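Local coordinates for protein beta sliding clamp (Bartonella birtlesii LL-WM9, PDB 6PTR) that probably encircles DNA as a ring-shaped head-to-tail homodimer and tethers DNA polymerases and other proteins to it for processive replication, at residues C[27-32]-C[78-83]; C[36-41]-C[53-58]. One frame throughout, in Å; residues are numbered along the deposited sequence.

Contact 1 (C[27-32]-C[78-83]); sequences RVVERR and PAYLLY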
loop_
_atom_site.group_PDB
_atom_site.type_symbol
_atom_site.label_atom_id
_atom_site.label_comp_id
_atom_site.label_asym_id
_atom_site.label_seq_id
_atom_site.Cartn_x
_atom_site.Cartn_y
_atom_site.Cartn_z
ATOM N N ARG C 27 1.397 -13.862 12.201
ATOM C CA ARG C 27 1.517 -12.419 12.368
ATOM C C ARG C 27 1.948 -12.007 13.775
ATOM O O ARG C 27 2.240 -10.825 13.991
ATOM C CB ARG C 27 0.202 -11.716 11.992
ATOM C CG ARG C 27 -1.057 -12.585 11.950
ATOM C CD ARG C 27 -2.269 -11.766 11.440
ATOM N NE ARG C 27 -3.555 -12.272 11.929
ATOM C CZ ARG C 27 -4.512 -12.794 11.163
ATOM N NH1 ARG C 27 -4.345 -12.881 9.848
ATOM N NH2 ARG C 27 -5.644 -13.223 11.712
ATOM N N VAL C 28 2.001 -12.942 14.724
ATOM C CA VAL C 28 2.480 -12.645 16.067
ATOM C C VAL C 28 3.986 -12.443 16.053
ATOM O O VAL C 28 4.541 -11.692 16.872
ATOM C CB VAL C 28 2.029 -13.784 17.003
ATOM C CG1 VAL C 28 2.893 -13.876 18.243
ATOM C CG2 VAL C 28 0.597 -13.535 17.371
ATOM N N VAL C 29 4.664 -13.067 15.093
ATOM C CA VAL C 29 6.102 -12.919 14.962
ATOM C C VAL C 29 6.431 -11.484 14.583
ATOM O O VAL C 29 5.824 -10.901 13.674
ATOM C CB VAL C 29 6.635 -13.923 13.930
ATOM C CG1 VAL C 29 8.103 -13.660 13.650
ATOM C CG2 VAL C 29 6.406 -15.337 14.424
ATOM N N GLU C 30 7.383 -10.892 15.293
ATOM C CA GLU C 30 7.844 -9.560 14.944
ATOM C C GLU C 30 8.870 -9.658 13.821
ATOM O O GLU C 30 9.769 -10.504 13.855
ATOM C CB GLU C 30 8.449 -8.868 16.167
ATOM C CG GLU C 30 8.281 -7.349 16.195
ATOM C CD GLU C 30 6.868 -6.906 16.563
ATOM O OE1 GLU C 30 6.315 -6.046 15.844
ATOM O OE2 GLU C 30 6.312 -7.408 17.566
ATOM N N ARG C 31 8.715 -8.807 12.804
ATOM C CA ARG C 31 9.692 -8.791 11.718
ATOM C C ARG C 31 11.007 -8.168 12.173
ATOM O O ARG C 31 12.085 -8.611 11.763
ATOM C CB ARG C 31 9.134 -8.044 10.505
ATOM C CG ARG C 31 8.057 -8.808 9.735
ATOM C CD ARG C 31 7.740 -8.100 8.429
ATOM N NE ARG C 31 6.459 -8.497 7.854
ATOM C CZ ARG C 31 6.312 -9.453 6.941
ATOM N NH1 ARG C 31 7.373 -10.125 6.506
ATOM N NH2 ARG C 31 5.104 -9.742 6.467
ATOM N N ARG C 32 10.939 -7.155 13.034
ATOM C CA ARG C 32 12.145 -6.549 13.585
ATOM C C ARG C 32 12.854 -7.446 14.600
ATOM O O ARG C 32 13.912 -7.050 15.107
ATOM C CB ARG C 32 11.800 -5.203 14.227
ATOM N N PRO C 78 10.976 -20.925 9.950
ATOM C CA PRO C 78 10.789 -19.463 9.856
ATOM C C PRO C 78 9.403 -19.101 9.338
ATOM O O PRO C 78 8.979 -19.579 8.283
ATOM C CB PRO C 78 11.901 -19.032 8.897
ATOM C CG PRO C 78 12.994 -20.081 9.138
ATOM C CD PRO C 78 12.213 -21.356 9.265
ATOM N N ALA C 79 8.676 -18.273 10.102
ATOM C CA ALA C 79 7.230 -18.203 9.914
ATOM C C ALA C 79 6.846 -17.376 8.691
ATOM O O ALA C 79 5.932 -17.763 7.955
ATOM C CB ALA C 79 6.553 -17.650 11.171
ATOM N N TYR C 80 7.499 -16.232 8.459
ATOM C CA TYR C 80 7.116 -15.433 7.301
ATOM C C TYR C 80 7.512 -16.132 6.005
ATOM O O TYR C 80 6.766 -16.086 5.020
ATOM C CB TYR C 80 7.718 -14.038 7.395
ATOM C CG TYR C 80 6.928 -13.192 8.381
ATOM C CD1 TYR C 80 5.735 -12.585 8.004
ATOM C CD2 TYR C 80 7.364 -13.020 9.687
ATOM C CE1 TYR C 80 5.003 -11.827 8.901
ATOM C CE2 TYR C 80 6.647 -12.254 10.585
ATOM C CZ TYR C 80 5.462 -11.669 10.188
ATOM O OH TYR C 80 4.736 -10.919 11.091
ATOM N N LEU C 81 8.668 -16.800 5.999
ATOM C CA LEU C 81 9.073 -17.577 4.825
ATOM C C LEU C 81 8.092 -18.706 4.551
ATOM O O LEU C 81 7.682 -18.927 3.404
ATOM C CB LEU C 81 10.473 -18.157 5.025
ATOM C CG LEU C 81 10.976 -19.088 3.915
ATOM C CD1 LEU C 81 10.945 -18.372 2.541
ATOM C CD2 LEU C 81 12.393 -19.568 4.230
ATOM N N LEU C 82 7.721 -19.459 5.589
ATOM C CA LEU C 82 6.766 -20.539 5.374
ATOM C C LEU C 82 5.450 -19.994 4.848
ATOM O O LEU C 82 4.873 -20.557 3.916
ATOM C CB LEU C 82 6.534 -21.309 6.662
ATOM C CG LEU C 82 5.559 -22.474 6.559
ATOM C CD1 LEU C 82 6.047 -23.531 5.549
ATOM C CD2 LEU C 82 5.371 -23.087 7.935
ATOM N N TYR C 83 4.966 -18.888 5.428
ATOM C CA TYR C 83 3.724 -18.280 4.944
ATOM C C TYR C 83 3.841 -17.870 3.478
ATOM O O TYR C 83 2.940 -18.137 2.671
ATOM C CB TYR C 83 3.352 -17.062 5.801
ATOM C CG TYR C 83 1.973 -16.525 5.476
ATOM C CD1 TYR C 83 0.845 -17.203 5.900
ATOM C CD2 TYR C 83 1.806 -15.361 4.729
ATOM C CE1 TYR C 83 -0.425 -16.736 5.610
ATOM C CE2 TYR C 83 0.528 -14.874 4.429
ATOM C CZ TYR C 83 -0.583 -15.576 4.882
ATOM O OH TYR C 83 -1.866 -15.136 4.599
#
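Ala79, in the first turn of helix 79-88, sets its CB 4.0 Å from CG2 of Val29, a small apolar touch. It also touches the Val41 side chain of strand 40-46, and its backbone is hydrogen-bonded to Ser39 in the 3-10 segment just before that strand. Tyr80 follows and carries most of the contact. With its CG anti to the carbonyl carbon (chi1 -77°), the ring is sent beneath Arg31, its CE2 edge against Val29. Its hydroxyl donates to the backbone O of Val29, OH to O 2.8 Å, and that oxygen lies in the plane of the ring at its edge. The hydroxyl approaches at a C=O...OH angle of 150°, tilted somewhat out of the carbonyl plane. Val29 also brings CG1 to within 3.7 Å of Tyr80 CE2. Over one face of the ring runs Arg31: its CG makes a CH-pi contact, 4.1 Å from the centroid, and the guanidinium an off-centre cation-pi contact, CZ to centroid 3.8 Å. The guanidinium plane is 35° from that of the ring, with Tyr80 CE1 over its face, offset toward the rim. Arg31 is poorly ordered, which leaves its place over the ring less certain than the hydroxyl bond. His26 also meets this ring, its plane steeply inclined. This loop-to-helix packing lies inside the N-terminal copy of the repeated sheet-and-two-helix domain of ring-shaped processivity factors, whose helices line the inner face around DNA.

Contact 2 (C[36-41]-C[53-58]); sequences PILSNV and KATDLD. With EDO (1,2-ethanediol), chain Q.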
loop_
_atom_site.group_PDB
_atom_site.type_symbol
_atom_site.label_atom_id
_atom_site.label_comp_id
_atom_site.label_asym_id
_atom_site.label_seq_id
_atom_site.Cartn_x
_atom_site.Cartn_y
_atom_site.Cartn_z
ATOM N N PRO C 36 16.754 -15.759 16.887
ATOM C CA PRO C 36 16.343 -16.610 15.753
ATOM C C PRO C 36 15.133 -17.490 16.008
ATOM O O PRO C 36 14.262 -17.569 15.133
ATOM C CB PRO C 36 17.600 -17.448 15.478
ATOM C CG PRO C 36 18.720 -16.574 15.923
ATOM C CD PRO C 36 18.208 -15.821 17.124
ATOM N N ILE C 37 15.042 -18.161 17.167
ATOM C CA ILE C 37 13.902 -19.051 17.402
ATOM C C ILE C 37 12.581 -18.277 17.377
ATOM O O ILE C 37 11.534 -18.827 17.000
ATOM C CB ILE C 37 14.076 -19.823 18.736
ATOM C CG1 ILE C 37 13.060 -20.962 18.832
ATOM C CG2 ILE C 37 13.944 -18.905 19.936
ATOM C CD1 ILE C 37 13.208 -21.989 17.734
ATOM N N LEU C 38 12.594 -17.005 17.778
ATOM C CA LEU C 38 11.339 -16.258 17.852
ATOM C C LEU C 38 10.809 -15.844 16.488
ATOM O O LEU C 38 9.675 -15.356 16.408
ATOM C CB LEU C 38 11.501 -15.015 18.738
ATOM C CG LEU C 38 11.764 -15.318 20.210
ATOM C CD1 LEU C 38 11.989 -14.023 20.968
ATOM C CD2 LEU C 38 10.619 -16.151 20.831
ATOM N N SER C 39 11.590 -16.016 15.427
ATOM C CA SER C 39 11.096 -15.808 14.074
ATOM C C SER C 39 10.402 -17.041 13.508
ATOM O O SER C 39 9.871 -16.984 12.398
ATOM C CB SER C 39 12.244 -15.375 13.159
ATOM O OG SER C 39 12.695 -14.091 13.541
ATOM N N ASN C 40 10.352 -18.124 14.256
ATOM C CA ASN C 40 9.851 -19.388 13.743
ATOM C C ASN C 40 8.460 -19.697 14.272
ATOM O O ASN C 40 8.062 -19.232 15.345
ATOM C CB ASN C 40 10.810 -20.517 14.110
ATOM C CG ASN C 40 12.054 -20.509 13.245
ATOM O OD1 ASN C 40 12.364 -19.506 12.584
ATOM N ND2 ASN C 40 12.770 -21.620 13.235
ATOM N N VAL C 41 7.709 -20.491 13.495
ATOM C CA VAL C 41 6.471 -21.096 13.975
ATOM C C VAL C 41 6.772 -22.538 14.353
ATOM O O VAL C 41 7.492 -23.250 13.636
ATOM C CB VAL C 41 5.344 -21.022 12.926
ATOM C CG1 VAL C 41 5.795 -21.621 11.605
ATOM C CG2 VAL C 41 4.103 -21.785 13.430
ATOM N N LYS C 53 2.184 -22.905 16.662
ATOM C CA LYS C 53 2.362 -22.000 17.798
ATOM C C LYS C 53 3.354 -20.916 17.397
ATOM O O LYS C 53 4.377 -21.217 16.779
ATOM C CB LYS C 53 2.883 -22.764 19.030
ATOM C CG LYS C 53 3.059 -21.923 20.303
ATOM C CD LYS C 53 3.702 -22.719 21.475
ATOM C CE LYS C 53 2.745 -23.672 22.137
ATOM N NZ LYS C 53 3.351 -24.239 23.389
ATOM N N ALA C 54 3.050 -19.657 17.734
ATOM C CA ALA C 54 4.015 -18.574 17.568
ATOM C C ALA C 54 3.975 -17.716 18.822
ATOM O O ALA C 54 2.962 -17.682 19.517
ATOM C CB ALA C 54 3.715 -17.696 16.329
ATOM N N THR C 55 5.075 -17.012 19.107
ATOM C CA THR C 55 5.128 -16.212 20.328
ATOM C C THR C 55 6.134 -15.092 20.123
ATOM O O THR C 55 7.066 -15.214 19.326
ATOM C CB THR C 55 5.522 -17.036 21.570
ATOM O OG1 THR C 55 5.443 -16.212 22.745
ATOM C CG2 THR C 55 6.950 -17.546 21.453
ATOM N N ASP C 56 5.918 -13.978 20.817
ATOM C CA ASP C 56 6.974 -12.990 20.973
ATOM C C ASP C 56 7.424 -12.865 22.429
ATOM O O ASP C 56 8.063 -11.872 22.790
ATOM C CB ASP C 56 6.526 -11.639 20.411
ATOM C CG ASP C 56 5.406 -10.994 21.215
ATOM O OD1 ASP C 56 5.029 -11.494 22.289
ATOM O OD2 ASP C 56 4.908 -9.948 20.747
ATOM N N LEU C 57 7.090 -13.857 23.257
ATOM C CA LEU C 57 7.349 -13.961 24.700
ATOM C C LEU C 57 6.338 -13.181 25.537
ATOM O O LEU C 57 6.181 -13.472 26.729
ATOM C CB LEU C 57 8.776 -13.522 25.069
ATOM C CG LEU C 57 9.897 -14.334 24.412
ATOM C CD1 LEU C 57 11.252 -13.825 24.878
ATOM C CD2 LEU C 57 9.717 -15.813 24.710
ATOM N N ASP C 58 5.654 -12.199 24.953
ATOM C CA ASP C 58 4.575 -11.506 25.661
ATOM C C ASP C 58 3.202 -12.049 25.289
ATOM O O ASP C 58 2.313 -12.132 26.138
ATOM C CB ASP C 58 4.603 -10.002 25.366
ATOM C CG ASP C 58 5.840 -9.327 25.913
ATOM O OD1 ASP C 58 6.370 -9.810 26.930
ATOM O OD2 ASP C 58 6.279 -8.320 25.319
HETATM C C1 EDO Q . 2.576 -15.513 27.306
HETATM O O1 EDO Q . 3.664 -15.116 28.149
HETATM C C2 EDO Q . 2.921 -16.850 26.664
HETATM O O2 EDO Q . 2.388 -17.920 27.455
HETATM O O HOH W 1 8.326 -13.222 17.540
HETATM O O HOH W 2 7.281 -17.443 17.321
#
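Leu38 and Leu57 both hold CG anti to their carbonyl carbons (chi1 -66° and -60°), and these torsions bring their branched ends together, CD1 of Leu38 to CD1 of Leu57 at 4.0 Å. The two side chains cross at about a right angle. The other branch of Leu38, CD2, lies 4.0 Å from CG2 of Thr55. Farther along the hairpin, Val41 packs CG2 against the backbone O of Lys53 at 3.4 Å, beside a CA-H...O contact from Val41 CA to the same oxygen. Between these points water joins the backbones. Water 1 donates to Leu38 O, 2.8 Å away, and to Thr55 O; water 2 lies 2.8 Å from Asn40 O, to which it can donate, and accepts from Thr55 N. Past the strand end, Thr55 OG1 accepts from Leu57 N in an ST turn, and Asp56 OD1 accepts from Asp58 N in an Asx turn, from the anti side and 29° out of the carboxylate plane. Asp56 OD2 is salt-bridged to Lys212, and a 1,2-ethanediol, probably from the crystallisation liquor, bonds weakly to Leu57 O. Water thus replaces direct backbone bonds between Leu38 or Asn40 and Thr55.

Overall arrangement
Contact 2 is nested within the chain loop closed by contact 1, and their centres lie about 8 Å apart. They meet at the 3-10 segment 36-39, where Val29 CG1 packs 3.6 Å from Leu38 O. Both are partly buried, each mixing buried residues with an exposed one, Arg31 in contact 1 and Leu57 in contact 2. Contact 1 fastens a loop to a helix through an aromatic ring and a direct hydrogen bond; contact 2 joins two hairpin strands at their ends through waters and aliphatic packing. Lys212 forms salt bridges with Glu30 of segment 27-32 and Asp56 of segment 53-58.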